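Local atomic coordinates of 2-dehydropantoate 2-reductase (Bacillus subtilis, PDB entry 3EGO), a protein that probably catalyses the NADPH-dependent reduction of ketopantoate (2-dehydropantoate) to pantoic acid in the pathway to pantothenate. Residues L191-Q196 with G287-L292. Numbering follows the deposited sequence.
Sequences LTALLQ and GSIKAL
Leu194 and Ile289 meet between the last turn of helix 174-195 and the end of helix 280-291, two helices whose local axes pass 10.4 Å apart at 59°. Ile289 can be followed outward. Its CB carries two branches: CG2 lies anti to the backbone N, while CG1 lies beside that N (chi1 -58°) and carries the chain nearer the other helix, coming 3.9 Å from Leu194 CD1. The terminal CD1 then touches two methyls that lie roughly at right angles as seen from it, Ala193 CB at 3.8 Å and Leu194 CD1 at 3.3 Å, the latter tighter than ordinary van der Waals contact. Alanine suits its place because a single methyl lets the isoleucine tip come close to the helix, and Met249 and Val253 of helix 248-255 pack on the same methyl. Leucine offers a fork: as CD1 meets the isoleucine, CD2 rests 3.6 Å from Ser288 CB. Serine is small enough to admit that methyl, and its buried hydroxyl is satisfied within its own helix by the carbonyl of Phe284. With both methyls of Leu194 gone, as in an alanine here, the Ile289 tip would probably keep Ala193 alone of its two partners across the contact, and the space beside Ser288 CB would be left unfilled. Leu194 also packs against Ser288 of the second subunit, which places the contact next to the subunit interface. Methyl-to-methyl contact between crossing helices of this kind belongs to the core of the all-helical C-terminal domain of ketopantoate reductases, here one turn along the helix from Asn189, which probably binds substrate.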
loop_
_atom_site.group_PDB
_atom_site.type_symbol
_atom_site.label_atom_id
_atom_site.label_comp_id
_atom_site.label_asym_id
_atom_site.label_seq_id
_atom_site.Cartn_x
_atom_site.Cartn_y
_atom_site.Cartn_z
ATOM N N LEU A 191 -5.086 -2.904 6.980
ATOM C CA LEU A 191 -3.753 -3.481 7.038
ATOM C C LEU A 191 -3.569 -4.624 6.085
ATOM O O LEU A 191 -2.528 -4.718 5.424
ATOM C CB LEU A 191 -3.392 -3.984 8.443
ATOM C CG LEU A 191 -2.610 -3.038 9.336
ATOM C CD1 LEU A 191 -3.465 -1.860 9.721
ATOM C CD2 LEU A 191 -2.147 -3.765 10.591
ATOM N N THR A 192 -4.554 -5.523 6.038
ATOM C CA THR A 192 -4.515 -6.646 5.110
ATOM C C THR A 192 -4.576 -6.193 3.654
ATOM O O THR A 192 -3.939 -6.782 2.775
ATOM C CB THR A 192 -5.636 -7.691 5.366
ATOM O OG1 THR A 192 -6.903 -7.065 5.310
ATOM C CG2 THR A 192 -5.465 -8.380 6.715
ATOM N N ALA A 193 -5.341 -5.146 3.401
ATOM C CA ALA A 193 -5.452 -4.607 2.074
ATOM C C ALA A 193 -4.101 -4.100 1.616
ATOM O O ALA A 193 -3.757 -4.268 0.462
ATOM C CB ALA A 193 -6.443 -3.493 2.026
ATOM N N LEU A 194 -3.328 -3.467 2.495
ATOM C CA LEU A 194 -2.028 -2.963 2.011
ATOM C C LEU A 194 -0.960 -4.060 1.868
ATOM O O LEU A 194 -0.168 -4.074 0.892
ATOM C CB LEU A 194 -1.534 -1.790 2.880
ATOM C CG LEU A 194 -2.009 -0.406 2.438
ATOM C CD1 LEU A 194 -3.012 0.211 3.370
ATOM C CD2 LEU A 194 -0.794 0.522 2.342
ATOM N N LEU A 195 -0.937 -4.977 2.830
ATOM C CA LEU A 195 0.121 -6.005 2.889
ATOM C C LEU A 195 -0.210 -7.183 1.974
ATOM O O LEU A 195 0.667 -7.985 1.647
ATOM C CB LEU A 195 0.304 -6.518 4.315
ATOM C CG LEU A 195 0.801 -5.486 5.327
ATOM C CD1 LEU A 195 0.494 -5.923 6.744
ATOM C CD2 LEU A 195 2.286 -5.181 5.165
ATOM N N GLN A 196 -1.484 -7.257 1.590
ATOM C CA GLN A 196 -2.063 -8.372 0.842
ATOM C C GLN A 196 -1.718 -9.737 1.447
ATOM O O GLN A 196 -1.181 -10.619 0.767
ATOM C CB GLN A 196 -1.649 -8.321 -0.630
ATOM C CG GLN A 196 -2.027 -7.047 -1.323
ATOM C CD GLN A 196 -1.758 -7.146 -2.797
ATOM O OE1 GLN A 196 -1.393 -8.222 -3.305
ATOM N NE2 GLN A 196 -1.920 -6.031 -3.505
ATOM N N GLY A 287 -5.118 7.265 3.089
ATOM C CA GLY A 287 -4.570 7.856 1.862
ATOM C C GLY A 287 -4.114 6.773 0.874
ATOM O O GLY A 287 -4.340 6.887 -0.312
ATOM N N SER A 288 -3.498 5.705 1.367
ATOM C CA SER A 288 -2.966 4.660 0.491
ATOM C C SER A 288 -4.060 3.827 -0.136
ATOM O O SER A 288 -3.947 3.405 -1.277
ATOM C CB SER A 288 -2.048 3.694 1.254
ATOM O OG SER A 288 -0.976 4.373 1.874
ATOM N N ILE A 289 -5.089 3.508 0.636
ATOM C CA ILE A 289 -6.223 2.760 0.047
ATOM C C ILE A 289 -6.985 3.633 -0.959
ATOM O O ILE A 289 -7.355 3.188 -2.063
ATOM C CB ILE A 289 -7.228 2.277 1.121
ATOM C CG1 ILE A 289 -6.564 1.396 2.169
ATOM C CG2 ILE A 289 -8.395 1.573 0.436
ATOM C CD1 ILE A 289 -5.833 0.255 1.602
ATOM N N LYS A 290 -7.262 4.868 -0.571
ATOM C CA LYS A 290 -7.900 5.827 -1.484
ATOM C C LYS A 290 -7.121 6.058 -2.776
ATOM O O LYS A 290 -7.721 6.244 -3.850
ATOM C CB LYS A 290 -8.131 7.182 -0.813
ATOM C CG LYS A 290 -9.191 7.155 0.327
ATOM C CD LYS A 290 -10.544 6.636 -0.171
ATOM C CE LYS A 290 -11.333 7.729 -0.885
ATOM N NZ LYS A 290 -12.765 7.351 -0.952
ATOM N N ALA A 291 -5.798 6.077 -2.683
ATOM C CA ALA A 291 -4.949 6.278 -3.853
ATOM C C ALA A 291 -5.223 5.209 -4.897
ATOM O O ALA A 291 -5.068 5.447 -6.084
ATOM C CB ALA A 291 -3.497 6.239 -3.449
ATOM N N LEU A 292 -5.610 4.024 -4.435
ATOM C CA LEU A 292 -5.870 2.877 -5.308
ATOM C C LEU A 292 -7.178 3.011 -6.094
ATOM O O LEU A 292 -7.360 2.337 -7.114
ATOM C CB LEU A 292 -5.888 1.592 -4.471
ATOM C CG LEU A 292 -4.563 1.276 -3.784
ATOM C CD1 LEU A 292 -4.624 0.051 -2.889
ATOM C CD2 LEU A 292 -3.478 1.124 -4.823
#